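Local coordinates for protein cysteine hydrolase (Staphylococcus aureus, PDB 6KUA) that hydrolyses nicotinamide, probably to nicotinic acid and ammonia, as a zinc-containing nicotinamidase of the isochorismatase family, at residues Q46-F51 against R120-N125; P114-L119 against L148-S153; V36-D41 against Q126-G131; R106-F111 against A142-N147. One frame throughout, in Å; residues are numbered along the deposited sequence.

Contact 1: residues Q46-F51 against R120-N125; sequences QDHIFF and RERSIN
Arg122 lies across His48, and its side chain can be followed atom by atom over the imidazole. At CB the nearest ring atom, His48 NE2, is still 4.2 Å away, and at CG the same nitrogen has come to 3.9 Å. CD then sits almost exactly over the middle of the ring, 3.5 Å from the His48 centroid and only 10° off the normal, a CH-pi contact. One atom further, Arg122 NE is 3.5 Å from His48 CE1, which meets the guanidinium at its edge, and the two planes stand 88° apart, so no flat stack forms. The extended run from CG to NE carries the chain past the ring. Arg122 NH1 is gripped by Leu118 O and by Glu121 OE1, 3.0 Å away in a salt bridge. His48 is held separately through ND1, hydrogen-bonded to His100 NE2, while Ile124 CD1 approaches its ring obliquely. Arg122 follows helix 115-121, which closes in a Schellman motif with Ser123 at C-prime, and His48 belongs to segment 46-51, which runs into strand 48-54; the contact thus joins a helix end to the parallel sheet of the alpha/beta isochorismatase fold.

Contact 2: residues P114-L119 against L148-S153; sequences PLDSLL and LGYKIS
Tyr150 OH gives its proton to Asp116 OD1, 2.6 Å away, and this bond ties helix 115-121 to the turn between helix 137-147 and strand 151-160, two parts of the alpha/beta isochorismatase fold. The carboxylate oxygen is approached nearly head-on, with the carboxylate turned 86° from the phenol plane and OD1 lying at the ring's edge. Asp116 can reach it because CG stands opposite the backbone N (chi1 177°), which brings the carboxylate nearer to the turn than its CB direction alone would suggest. Leu119, one helical turn on, packs beside the hydroxyl: its CB is 3.3 Å from Tyr150 OH and its CD1 3.7 Å from Tyr150 CZ. Leu148 comes to Asp116 from the opposite direction, its CD2 placed 3.8 Å from OD2.

A second shell sets these groups. Asp116 OD2 is salt-bridged to Arg120 of its own helix, which also bridges to Asp116 of the second subunit, while OD1 is taken by Tyr150; the nearby positive charge would be expected to help keep Asp116 ionised. Arg120 of the second subunit makes a cation-pi contact with Tyr150 and donates to Leu148 O, which brings the turn into the subunit interface. Gly149, at positive phi, ends helix 137-147 in a Schellman motif and starts the turn that presents Tyr150. On the helix side, Leu119 N is bonded to Leu115 O at 2.9 Å.

Contact 3: residues V36-D41 against Q126-G131; sequences VSRIND and QVEIVG
Glu128 OE2 receives the shortest polar bond of this contact, from Arg38 NE at 2.6 Å, with an N-H...O angle of 162°. The other carboxylate oxygen, Glu128 OE1, takes Arg38 NH2 at 3.0 Å in a bond just as straight, at 166°. Arg38 therefore grips Glu128 side-on, through NE and one terminal nitrogen, with one nitrogen to each oxygen. Both oxygens use their syn lone pairs, and the guanidinium and carboxylate planes are only 2° apart, so the paired bonds hold the two flat groups in a common plane and resist rotation of either.

The two side chains reach this meeting in different ways. Glu128 is drawn out straight from the strand, whereas Arg38 is bent about its CB-CG and CG-CD bonds, a double bend that turns NE and NH2 together to the carboxylate. The aliphatic part shares in the contact, Arg38 CD passing 3.5 Å from Glu128 OE2.

In the fold this is a helix lying against a parallel beta-sheet: helix 32-44 packs on one side, while Val127 and Ile129, which alternate with Glu128, turn to helix 137-147 on the other. Arg38 NH2 is also 3.8 Å from Asp41 OD2, a long salt bridge that extends the pair into a network. Asp41 OD2 is itself salt-bridged to Arg4 of strand 4-9, so the second acid is shared by two arginines. Beside the charged pair, Pro155 of strand 151-160 packs against Glu128.

Contact 4: residues R106-F111 against A142-N147; sequences RYDSFF and AISAYN
With chi1 at 173°, Asp108 swings its carboxylate away from its own backbone N and out to helix 137-147, where Ser144 faces it. Phe110 takes the other course: its CG lies opposite the carbonyl carbon (chi1 -67°), and the ring settles beside the same stretch of helix. Ser144 OG donates to Asp108 OD2 in a modelled bond of 2.4 Å, a length short enough to be doubtful. The other oxygen, Asp108 OD1, turns back to its own loop and accepts from Phe110 N at 2.8 Å. That nitrogen approaches from above the carboxylate plane, 55° out of it. The two oxygens thus divide their work, one to the helix and one to the loop.

The bond from Phe110 N to Asp108 OD1 makes an Asx turn, and it is set within a type I beta turn running from Asp108 to Phe111, in the loop that leads from strand 99-104 to helix 115-121. The Asx bond helps hold the carboxylate over the turn. The ring of Phe110 lies against Ser144 and Ala145, meeting them obliquely: Phe110 CD1 is 3.7 Å from Ser144 CB, and Phe110 CE1 is 4.0 Å from Ala145 CB. Leu115, Asp116 and Leu119 of helix 115-121 pack on Phe110 as well, so the ring is wedged between two helices. The side chain of Asp108 is about 12 Å from the bound zinc, and it also touches His140 on helix 137-147.

Contacts 1, 2 and 4 are partly buried, whereas contact 3 is a surface contact, and their chemistry differs. Contact 3 relies on paired charges; contact 1 trades on CH-pi packing across its segments, and contacts 2 and 4 each combine one hydroxyl-carboxylate bond with apolar packing. Contact 1 joins the end of helix 115-121 and the loop after it to strand 48-54; contact 2 joins the helix itself to the turn before strand 151-160. Contacts 2 and 4 meet through Leu148 and Phe110, CD1 to CD2 at 3.6 Å. The sheet connects contacts 2 and 3, whose strands 151-160 and 126-132 are neighbours, while contacts 3 and 4 lie on opposite sides of the chain's centre.

Contact 1: residues Q46-F51 against R120-N125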
loop_
_atom_site.group_PDB
_atom_site.type_symbol
_atom_site.label_atom_id
_atom_site.label_comp_id
_atom_site.label_asym_id
_atom_site.label_seq_id
_atom_site.Cartn_x
_atom_site.Cartn_y
_atom_site.Cartn_z
ATOM N N GLN A 46 25.594 -14.220 6.561
ATOM C CA GLN A 46 24.258 -14.453 7.098
ATOM C C GLN A 46 23.325 -13.281 6.801
ATOM O O GLN A 46 22.431 -12.974 7.586
ATOM C CB GLN A 46 24.302 -14.755 8.601
ATOM C CG GLN A 46 25.014 -16.064 8.946
ATOM C CD GLN A 46 24.280 -17.304 8.433
ATOM O OE1 GLN A 46 24.730 -17.960 7.486
ATOM N NE2 GLN A 46 23.147 -17.633 9.063
ATOM N N ASP A 47 23.544 -12.607 5.671
ATOM C CA ASP A 47 22.575 -11.654 5.156
ATOM C C ASP A 47 21.338 -12.387 4.642
ATOM O O ASP A 47 21.354 -13.590 4.376
ATOM C CB ASP A 47 23.187 -10.815 4.040
ATOM C CG ASP A 47 24.205 -9.801 4.558
ATOM O OD1 ASP A 47 24.046 -9.315 5.698
ATOM O OD2 ASP A 47 25.166 -9.486 3.820
ATOM N N HIS A 48 20.248 -11.649 4.501
ATOM C CA HIS A 48 18.973 -12.272 4.212
ATOM C C HIS A 48 18.774 -12.438 2.715
ATOM O O HIS A 48 19.133 -11.562 1.927
ATOM C CB HIS A 48 17.846 -11.455 4.835
ATOM C CG HIS A 48 17.829 -11.551 6.321
ATOM N ND1 HIS A 48 17.212 -12.592 6.987
ATOM C CD2 HIS A 48 18.417 -10.783 7.275
ATOM C CE1 HIS A 48 17.392 -12.439 8.288
ATOM N NE2 HIS A 48 18.122 -11.352 8.488
ATOM N N ILE A 49 18.211 -13.581 2.332
ATOM C CA ILE A 49 17.968 -13.931 0.939
ATOM C C ILE A 49 16.502 -14.306 0.802
ATOM O O ILE A 49 16.011 -15.179 1.527
ATOM C CB ILE A 49 18.860 -15.092 0.462
ATOM C CG1 ILE A 49 20.336 -14.788 0.734
ATOM C CG2 ILE A 49 18.652 -15.321 -1.013
ATOM C CD1 ILE A 49 21.135 -15.981 1.189
ATOM N N PHE A 50 15.815 -13.663 -0.140
ATOM C CA PHE A 50 14.394 -13.886 -0.382
ATOM C C PHE A 50 14.241 -14.458 -1.781
ATOM O O PHE A 50 14.674 -13.836 -2.758
ATOM C CB PHE A 50 13.593 -12.591 -0.227
ATOM C CG PHE A 50 13.672 -11.982 1.149
ATOM C CD1 PHE A 50 14.814 -11.311 1.566
ATOM C CD2 PHE A 50 12.586 -12.064 2.020
ATOM C CE1 PHE A 50 14.898 -10.746 2.842
ATOM C CE2 PHE A 50 12.647 -11.496 3.301
ATOM C CZ PHE A 50 13.799 -10.836 3.714
ATOM N N PHE A 51 13.661 -15.658 -1.872
ATOM C CA PHE A 51 13.290 -16.251 -3.147
ATOM C C PHE A 51 11.820 -15.933 -3.404
ATOM O O PHE A 51 10.947 -16.349 -2.633
ATOM C CB PHE A 51 13.552 -17.760 -3.143
ATOM C CG PHE A 51 15.014 -18.121 -3.033
ATOM C CD1 PHE A 51 15.628 -18.207 -1.798
ATOM C CD2 PHE A 51 15.773 -18.357 -4.171
ATOM C CE1 PHE A 51 16.989 -18.534 -1.692
ATOM C CE2 PHE A 51 17.110 -18.680 -4.082
ATOM C CZ PHE A 51 17.724 -18.771 -2.839
ATOM N N ARG A 120 11.936 -4.486 6.696
ATOM C CA ARG A 120 11.990 -3.464 7.742
ATOM C C ARG A 120 12.247 -4.075 9.119
ATOM O O ARG A 120 13.013 -3.511 9.909
ATOM C CB ARG A 120 10.699 -2.661 7.771
ATOM C CG ARG A 120 10.480 -1.738 6.575
ATOM C CD ARG A 120 9.217 -0.879 6.782
ATOM N NE ARG A 120 8.773 -0.251 5.535
ATOM C CZ ARG A 120 8.078 0.880 5.469
ATOM N NH1 ARG A 120 7.740 1.527 6.577
ATOM N NH2 ARG A 120 7.741 1.379 4.289
ATOM N N GLU A 121 11.596 -5.214 9.431
ATOM C CA GLU A 121 11.833 -5.940 10.686
ATOM C C GLU A 121 13.324 -6.169 10.921
ATOM O O GLU A 121 13.789 -6.180 12.062
ATOM C CB GLU A 121 11.147 -7.319 10.659
ATOM C CG GLU A 121 9.694 -7.413 11.096
ATOM C CD GLU A 121 9.045 -8.757 10.709
ATOM O OE1 GLU A 121 9.718 -9.808 10.776
ATOM O OE2 GLU A 121 7.858 -8.765 10.311
ATOM N N ARG A 122 14.073 -6.415 9.850
ATOM C CA ARG A 122 15.458 -6.851 9.921
ATOM C C ARG A 122 16.449 -5.730 9.659
ATOM O O ARG A 122 17.624 -6.006 9.414
ATOM C CB ARG A 122 15.675 -7.989 8.926
ATOM C CG ARG A 122 14.953 -9.237 9.340
ATOM C CD ARG A 122 14.690 -10.174 8.160
ATOM N NE ARG A 122 14.069 -11.405 8.629
ATOM C CZ ARG A 122 12.800 -11.492 9.020
ATOM N NH1 ARG A 122 12.018 -10.418 8.971
ATOM N NH2 ARG A 122 12.310 -12.648 9.452
ATOM N N SER A 123 15.984 -4.476 9.659
ATOM C CA SER A 123 16.834 -3.303 9.485
ATOM C C SER A 123 17.563 -3.307 8.140
ATOM O O SER A 123 18.723 -2.890 8.048
ATOM C CB SER A 123 17.824 -3.174 10.648
ATOM O OG SER A 123 17.111 -2.844 11.826
ATOM N N ILE A 124 16.880 -3.786 7.094
ATOM C CA ILE A 124 17.400 -3.770 5.725
ATOM C C ILE A 124 16.952 -2.492 5.040
ATOM O O ILE A 124 15.751 -2.217 4.957
ATOM C CB ILE A 124 16.894 -4.978 4.918
ATOM C CG1 ILE A 124 17.194 -6.293 5.625
ATOM C CG2 ILE A 124 17.464 -4.933 3.520
ATOM C CD1 ILE A 124 18.601 -6.679 5.508
ATOM N N ASN A 125 17.899 -1.732 4.497
ATOM C CA ASN A 125 17.531 -0.594 3.657
ATOM C C ASN A 125 18.200 -0.672 2.292
ATOM O O ASN A 125 18.262 0.328 1.582
ATOM C CB ASN A 125 17.870 0.744 4.337
ATOM C CG ASN A 125 19.359 1.026 4.360
ATOM O OD1 ASN A 125 20.176 0.104 4.335
ATOM N ND2 ASN A 125 19.722 2.307 4.399
#

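Contact 2: residues P114-L119 against L148-S153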
loop_
_atom_site.group_PDB
_atom_site.type_symbol
_atom_site.label_atom_id
_atom_site.label_comp_id
_atom_site.label_asym_id
_atom_site.label_seq_id
_atom_site.Cartn_x
_atom_site.Cartn_y
_atom_site.Cartn_z
ATOM N N PRO A 114 4.271 -9.740 2.227
ATOM C CA PRO A 114 4.852 -9.084 3.403
ATOM C C PRO A 114 6.322 -8.697 3.223
ATOM O O PRO A 114 7.025 -8.472 4.215
ATOM C CB PRO A 114 4.697 -10.146 4.491
ATOM C CG PRO A 114 4.820 -11.446 3.738
ATOM C CD PRO A 114 4.205 -11.207 2.385
ATOM N N LEU A 115 6.800 -8.617 1.979
ATOM C CA LEU A 115 8.234 -8.427 1.749
ATOM C C LEU A 115 8.748 -7.158 2.422
ATOM O O LEU A 115 9.752 -7.188 3.138
ATOM C CB LEU A 115 8.533 -8.402 0.253
ATOM C CG LEU A 115 10.013 -8.171 -0.087
ATOM C CD1 LEU A 115 10.883 -9.306 0.483
ATOM C CD2 LEU A 115 10.191 -8.039 -1.609
ATOM N N ASP A 116 8.073 -6.029 2.209
ATOM C CA ASP A 116 8.551 -4.773 2.785
ATOM C C ASP A 116 8.629 -4.870 4.305
ATOM O O ASP A 116 9.636 -4.479 4.918
ATOM C CB ASP A 116 7.641 -3.622 2.343
ATOM C CG ASP A 116 8.029 -2.277 2.951
ATOM O OD1 ASP A 116 9.243 -1.983 3.060
ATOM O OD2 ASP A 116 7.102 -1.496 3.300
ATOM N N SER A 117 7.582 -5.414 4.933
ATOM C CA SER A 117 7.591 -5.500 6.391
ATOM C C SER A 117 8.670 -6.457 6.891
ATOM O O SER A 117 9.276 -6.204 7.939
ATOM C CB SER A 117 6.218 -5.931 6.907
ATOM O OG SER A 117 6.083 -7.324 6.745
ATOM N N LEU A 118 8.929 -7.541 6.152
ATOM C CA LEU A 118 10.008 -8.454 6.513
ATOM C C LEU A 118 11.369 -7.774 6.446
ATOM O O LEU A 118 12.212 -7.979 7.327
ATOM C CB LEU A 118 9.995 -9.667 5.594
ATOM C CG LEU A 118 8.867 -10.673 5.851
ATOM C CD1 LEU A 118 8.780 -11.669 4.687
ATOM C CD2 LEU A 118 9.077 -11.406 7.180
ATOM N N LEU A 119 11.615 -6.994 5.389
ATOM C CA LEU A 119 12.865 -6.249 5.274
ATOM C C LEU A 119 13.012 -5.224 6.397
ATOM O O LEU A 119 14.093 -5.089 6.990
ATOM C CB LEU A 119 12.925 -5.554 3.914
ATOM C CG LEU A 119 12.887 -6.442 2.672
ATOM C CD1 LEU A 119 12.569 -5.618 1.398
ATOM C CD2 LEU A 119 14.203 -7.182 2.534
ATOM N N LEU A 148 9.522 2.612 -2.164
ATOM C CA LEU A 148 9.576 2.369 -0.734
ATOM C C LEU A 148 10.885 2.868 -0.102
ATOM O O LEU A 148 11.082 2.715 1.103
ATOM C CB LEU A 148 9.353 0.875 -0.469
ATOM C CG LEU A 148 7.936 0.367 -0.815
ATOM C CD1 LEU A 148 7.926 -1.124 -1.010
ATOM C CD2 LEU A 148 6.910 0.764 0.257
ATOM N N GLY A 149 11.771 3.472 -0.881
ATOM C CA GLY A 149 12.940 4.117 -0.310
ATOM C C GLY A 149 14.120 3.210 -0.055
ATOM O O GLY A 149 14.983 3.563 0.740
ATOM N N TYR A 150 14.173 2.039 -0.686
ATOM C CA TYR A 150 15.338 1.174 -0.597
ATOM C C TYR A 150 16.420 1.636 -1.551
ATOM O O TYR A 150 16.131 2.097 -2.659
ATOM C CB TYR A 150 14.967 -0.269 -0.936
ATOM C CG TYR A 150 14.126 -0.894 0.113
ATOM C CD1 TYR A 150 14.704 -1.452 1.240
ATOM C CD2 TYR A 150 12.741 -0.902 0.001
ATOM C CE1 TYR A 150 13.941 -2.002 2.225
ATOM C CE2 TYR A 150 11.953 -1.471 0.978
ATOM C CZ TYR A 150 12.557 -2.028 2.085
ATOM O OH TYR A 150 11.787 -2.588 3.070
ATOM N N LYS A 151 17.672 1.495 -1.123
ATOM C CA LYS A 151 18.782 1.575 -2.062
ATOM C C LYS A 151 18.811 0.287 -2.867
ATOM O O LYS A 151 18.513 -0.787 -2.341
ATOM C CB LYS A 151 20.114 1.780 -1.326
ATOM C CG LYS A 151 20.080 2.836 -0.210
ATOM C CD LYS A 151 21.421 2.920 0.556
ATOM C CE LYS A 151 21.381 3.998 1.651
ATOM N NZ LYS A 151 22.640 4.041 2.494
ATOM N N ILE A 152 19.145 0.390 -4.150
ATOM C CA ILE A 152 18.891 -0.677 -5.109
ATOM C C ILE A 152 20.161 -1.009 -5.876
ATOM O O ILE A 152 20.846 -0.112 -6.377
ATOM C CB ILE A 152 17.788 -0.288 -6.109
ATOM C CG1 ILE A 152 16.461 -0.034 -5.386
ATOM C CG2 ILE A 152 17.649 -1.372 -7.159
ATOM C CD1 ILE A 152 15.406 0.566 -6.293
ATOM N N SER A 153 20.430 -2.303 -6.037
ATOM C CA SER A 153 21.496 -2.772 -6.905
ATOM C C SER A 153 20.942 -3.831 -7.841
ATOM O O SER A 153 20.325 -4.806 -7.392
ATOM C CB SER A 153 22.675 -3.323 -6.082
ATOM O OG SER A 153 23.768 -3.631 -6.925
#

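Contact 3: residues V36-D41 against Q126-G131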
loop_
_atom_site.group_PDB
_atom_site.type_symbol
_atom_site.label_atom_id
_atom_site.label_comp_id
_atom_site.label_asym_id
_atom_site.label_seq_id
_atom_site.Cartn_x
_atom_site.Cartn_y
_atom_site.Cartn_z
ATOM N N VAL A 36 24.079 -18.056 -8.117
ATOM C CA VAL A 36 24.605 -18.984 -7.116
ATOM C C VAL A 36 25.692 -18.308 -6.298
ATOM O O VAL A 36 25.737 -18.429 -5.065
ATOM C CB VAL A 36 25.123 -20.270 -7.801
ATOM C CG1 VAL A 36 25.930 -21.120 -6.843
ATOM C CG2 VAL A 36 23.968 -21.071 -8.390
ATOM N N SER A 37 26.566 -17.554 -6.957
ATOM C CA SER A 37 27.610 -16.877 -6.214
ATOM C C SER A 37 27.093 -15.673 -5.432
ATOM O O SER A 37 27.717 -15.293 -4.436
ATOM C CB SER A 37 28.745 -16.470 -7.160
ATOM O OG SER A 37 28.542 -15.177 -7.691
ATOM N N ARG A 38 25.976 -15.060 -5.835
ATOM C CA ARG A 38 25.436 -13.988 -4.998
ATOM C C ARG A 38 24.808 -14.564 -3.737
ATOM O O ARG A 38 24.938 -13.989 -2.651
ATOM C CB ARG A 38 24.403 -13.149 -5.764
ATOM C CG ARG A 38 24.927 -12.424 -6.993
ATOM C CD ARG A 38 26.237 -11.698 -6.736
ATOM N NE ARG A 38 26.069 -10.647 -5.743
ATOM C CZ ARG A 38 26.962 -10.341 -4.810
ATOM N NH1 ARG A 38 28.112 -11.007 -4.739
ATOM N NH2 ARG A 38 26.698 -9.368 -3.947
ATOM N N ILE A 39 24.132 -15.706 -3.868
ATOM C CA ILE A 39 23.528 -16.364 -2.713
ATOM C C ILE A 39 24.606 -16.745 -1.707
ATOM O O ILE A 39 24.475 -16.496 -0.503
ATOM C CB ILE A 39 22.709 -17.588 -3.163
ATOM C CG1 ILE A 39 21.547 -17.145 -4.054
ATOM C CG2 ILE A 39 22.177 -18.367 -1.957
ATOM C CD1 ILE A 39 20.845 -18.291 -4.741
ATOM N N ASN A 40 25.705 -17.328 -2.193
ATOM C CA ASN A 40 26.791 -17.705 -1.295
ATOM C C ASN A 40 27.396 -16.483 -0.626
ATOM O O ASN A 40 27.748 -16.530 0.558
ATOM C CB ASN A 40 27.859 -18.485 -2.057
ATOM C CG ASN A 40 27.452 -19.922 -2.299
ATOM O OD1 ASN A 40 26.939 -20.579 -1.404
ATOM N ND2 ASN A 40 27.665 -20.412 -3.511
ATOM N N ASP A 41 27.524 -15.378 -1.364
ATOM C CA ASP A 41 28.051 -14.151 -0.771
ATOM C C ASP A 41 27.199 -13.702 0.412
ATOM O O ASP A 41 27.700 -13.505 1.522
ATOM C CB ASP A 41 28.117 -13.047 -1.826
ATOM C CG ASP A 41 28.892 -11.828 -1.347
ATOM O OD1 ASP A 41 30.132 -11.828 -1.468
ATOM O OD2 ASP A 41 28.269 -10.861 -0.853
ATOM N N GLN A 126 18.698 -1.839 1.907
ATOM C CA GLN A 126 19.407 -1.988 0.644
ATOM C C GLN A 126 19.089 -3.356 0.053
ATOM O O GLN A 126 19.204 -4.370 0.749
ATOM C CB GLN A 126 20.909 -1.812 0.894
ATOM C CG GLN A 126 21.827 -2.278 -0.199
ATOM C CD GLN A 126 23.281 -1.906 0.087
ATOM O OE1 GLN A 126 23.970 -2.584 0.857
ATOM N NE2 GLN A 126 23.742 -0.806 -0.511
ATOM N N VAL A 127 18.642 -3.399 -1.205
ATOM C CA VAL A 127 18.324 -4.673 -1.838
ATOM C C VAL A 127 19.166 -4.829 -3.093
ATOM O O VAL A 127 19.429 -3.857 -3.812
ATOM C CB VAL A 127 16.821 -4.832 -2.163
ATOM C CG1 VAL A 127 15.995 -4.697 -0.898
ATOM C CG2 VAL A 127 16.371 -3.843 -3.258
ATOM N N GLU A 128 19.605 -6.053 -3.335
ATOM C CA GLU A 128 20.194 -6.445 -4.607
ATOM C C GLU A 128 19.211 -7.367 -5.311
ATOM O O GLU A 128 18.694 -8.305 -4.700
ATOM C CB GLU A 128 21.538 -7.143 -4.383
ATOM C CG GLU A 128 22.288 -7.474 -5.645
ATOM C CD GLU A 128 23.685 -8.025 -5.354
ATOM O OE1 GLU A 128 24.341 -7.564 -4.385
ATOM O OE2 GLU A 128 24.116 -8.937 -6.091
ATOM N N ILE A 129 18.930 -7.099 -6.582
ATOM C CA ILE A 129 17.877 -7.818 -7.283
ATOM C C ILE A 129 18.467 -8.595 -8.448
ATOM O O ILE A 129 19.089 -8.013 -9.342
ATOM C CB ILE A 129 16.772 -6.885 -7.788
ATOM C CG1 ILE A 129 16.279 -5.982 -6.670
ATOM C CG2 ILE A 129 15.615 -7.720 -8.299
ATOM C CD1 ILE A 129 15.277 -4.932 -7.174
ATOM N N VAL A 130 18.210 -9.899 -8.472
ATOM C CA VAL A 130 18.657 -10.757 -9.555
ATOM C C VAL A 130 17.474 -11.599 -10.003
ATOM O O VAL A 130 16.485 -11.761 -9.279
ATOM C CB VAL A 130 19.841 -11.649 -9.130
ATOM C CG1 VAL A 130 20.975 -10.785 -8.559
ATOM C CG2 VAL A 130 19.388 -12.708 -8.110
ATOM N N GLY A 131 17.581 -12.144 -11.210
ATOM C CA GLY A 131 16.517 -13.009 -11.691
ATOM C C GLY A 131 16.004 -12.610 -13.052
ATOM O O GLY A 131 16.747 -12.022 -13.848
#

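Contact 4: residues R106-F111 against A142-N147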
loop_
_atom_site.group_PDB
_atom_site.type_symbol
_atom_site.label_atom_id
_atom_site.label_comp_id
_atom_site.label_asym_id
_atom_site.label_seq_id
_atom_site.Cartn_x
_atom_site.Cartn_y
_atom_site.Cartn_z
ATOM N N ARG A 106 1.523 -11.032 -8.448
ATOM C CA ARG A 106 1.777 -10.165 -9.598
ATOM C C ARG A 106 3.266 -10.198 -9.915
ATOM O O ARG A 106 4.056 -10.849 -9.222
ATOM C CB ARG A 106 1.299 -8.726 -9.341
ATOM C CG ARG A 106 -0.223 -8.551 -9.105
ATOM C CD ARG A 106 -1.085 -8.929 -10.319
ATOM N NE ARG A 106 -2.525 -8.775 -10.058
ATOM C CZ ARG A 106 -3.338 -9.762 -9.660
ATOM N NH1 ARG A 106 -4.629 -9.518 -9.445
ATOM N NH2 ARG A 106 -2.873 -10.998 -9.469
ATOM N N TYR A 107 3.654 -9.491 -10.981
ATOM C CA TYR A 107 5.076 -9.381 -11.306
ATOM C C TYR A 107 5.861 -8.766 -10.149
ATOM O O TYR A 107 6.967 -9.219 -9.831
ATOM C CB TYR A 107 5.280 -8.529 -12.559
ATOM C CG TYR A 107 4.421 -8.890 -13.763
ATOM C CD1 TYR A 107 4.491 -10.145 -14.351
ATOM C CD2 TYR A 107 3.564 -7.948 -14.325
ATOM C CE1 TYR A 107 3.704 -10.463 -15.462
ATOM C CE2 TYR A 107 2.785 -8.244 -15.432
ATOM C CZ TYR A 107 2.864 -9.499 -15.998
ATOM O OH TYR A 107 2.083 -9.784 -17.094
ATOM N N ASP A 108 5.309 -7.714 -9.528
ATOM C CA ASP A 108 5.991 -6.958 -8.481
ATOM C C ASP A 108 6.069 -7.788 -7.204
ATOM O O ASP A 108 5.044 -8.128 -6.612
ATOM C CB ASP A 108 5.236 -5.648 -8.244
ATOM C CG ASP A 108 5.757 -4.832 -7.051
ATOM O OD1 ASP A 108 6.770 -5.192 -6.393
ATOM O OD2 ASP A 108 5.124 -3.787 -6.777
ATOM N N SER A 109 7.293 -8.057 -6.753
ATOM C CA SER A 109 7.525 -8.898 -5.581
ATOM C C SER A 109 6.971 -8.294 -4.291
ATOM O O SER A 109 6.803 -9.025 -3.305
ATOM C CB SER A 109 9.028 -9.138 -5.422
ATOM O OG SER A 109 9.557 -9.892 -6.514
ATOM N N PHE A 110 6.701 -6.988 -4.266
ATOM C CA PHE A 110 6.169 -6.334 -3.077
ATOM C C PHE A 110 4.642 -6.288 -3.044
ATOM O O PHE A 110 4.071 -6.012 -1.983
ATOM C CB PHE A 110 6.694 -4.901 -2.969
ATOM C CG PHE A 110 8.178 -4.804 -2.715
ATOM C CD1 PHE A 110 9.089 -4.915 -3.760
ATOM C CD2 PHE A 110 8.660 -4.594 -1.429
ATOM C CE1 PHE A 110 10.472 -4.805 -3.524
ATOM C CE2 PHE A 110 10.042 -4.493 -1.181
ATOM C CZ PHE A 110 10.942 -4.600 -2.230
ATOM N N PHE A 111 3.970 -6.536 -4.167
ATOM C CA PHE A 111 2.522 -6.363 -4.210
ATOM C C PHE A 111 1.817 -7.514 -3.510
ATOM O O PHE A 111 2.042 -8.681 -3.835
ATOM C CB PHE A 111 2.029 -6.244 -5.647
ATOM C CG PHE A 111 0.572 -5.919 -5.728
ATOM C CD1 PHE A 111 0.130 -4.627 -5.505
ATOM C CD2 PHE A 111 -0.363 -6.919 -5.953
ATOM C CE1 PHE A 111 -1.220 -4.326 -5.548
ATOM C CE2 PHE A 111 -1.720 -6.621 -5.993
ATOM C CZ PHE A 111 -2.142 -5.334 -5.794
ATOM N N ALA A 142 11.817 -3.641 -8.840
ATOM C CA ALA A 142 12.741 -2.525 -8.621
ATOM C C ALA A 142 12.001 -1.209 -8.403
ATOM O O ALA A 142 12.403 -0.394 -7.564
ATOM C CB ALA A 142 13.707 -2.397 -9.804
ATOM N N ILE A 143 10.902 -0.994 -9.134
ATOM C CA ILE A 143 10.136 0.245 -9.005
ATOM C C ILE A 143 9.504 0.354 -7.623
ATOM O O ILE A 143 9.536 1.420 -6.998
ATOM C CB ILE A 143 9.072 0.337 -10.114
ATOM C CG1 ILE A 143 9.750 0.580 -11.458
ATOM C CG2 ILE A 143 8.064 1.452 -9.783
ATOM C CD1 ILE A 143 8.884 0.265 -12.623
ATOM N N SER A 144 8.941 -0.744 -7.112
ATOM C CA SER A 144 8.399 -0.714 -5.758
ATOM C C SER A 144 9.496 -0.517 -4.714
ATOM O O SER A 144 9.292 0.204 -3.732
ATOM C CB SER A 144 7.625 -1.997 -5.467
ATOM O OG SER A 144 6.288 -1.832 -5.906
ATOM N N ALA A 145 10.637 -1.198 -4.879
ATOM C CA ALA A 145 11.762 -0.976 -3.981
ATOM C C ALA A 145 12.143 0.492 -3.977
ATOM O O ALA A 145 12.383 1.083 -2.914
ATOM C CB ALA A 145 12.965 -1.845 -4.387
ATOM N N TYR A 146 12.158 1.101 -5.166
ATOM C CA TYR A 146 12.488 2.509 -5.294
ATOM C C TYR A 146 11.487 3.374 -4.543
ATOM O O TYR A 146 11.874 4.167 -3.676
ATOM C CB TYR A 146 12.561 2.882 -6.778
ATOM C CG TYR A 146 12.592 4.357 -7.025
ATOM C CD1 TYR A 146 13.782 5.087 -6.903
ATOM C CD2 TYR A 146 11.435 5.040 -7.371
ATOM C CE1 TYR A 146 13.805 6.464 -7.125
ATOM C CE2 TYR A 146 11.454 6.408 -7.587
ATOM C CZ TYR A 146 12.632 7.109 -7.467
ATOM O OH TYR A 146 12.611 8.469 -7.700
ATOM N N ASN A 147 10.191 3.209 -4.827
ATOM C CA ASN A 147 9.177 4.011 -4.136
ATOM C C ASN A 147 9.245 3.828 -2.628
ATOM O O ASN A 147 9.035 4.779 -1.873
ATOM C CB ASN A 147 7.771 3.655 -4.629
ATOM C CG ASN A 147 7.523 4.095 -6.066
ATOM O OD1 ASN A 147 8.273 4.899 -6.612
ATOM N ND2 ASN A 147 6.470 3.567 -6.679
#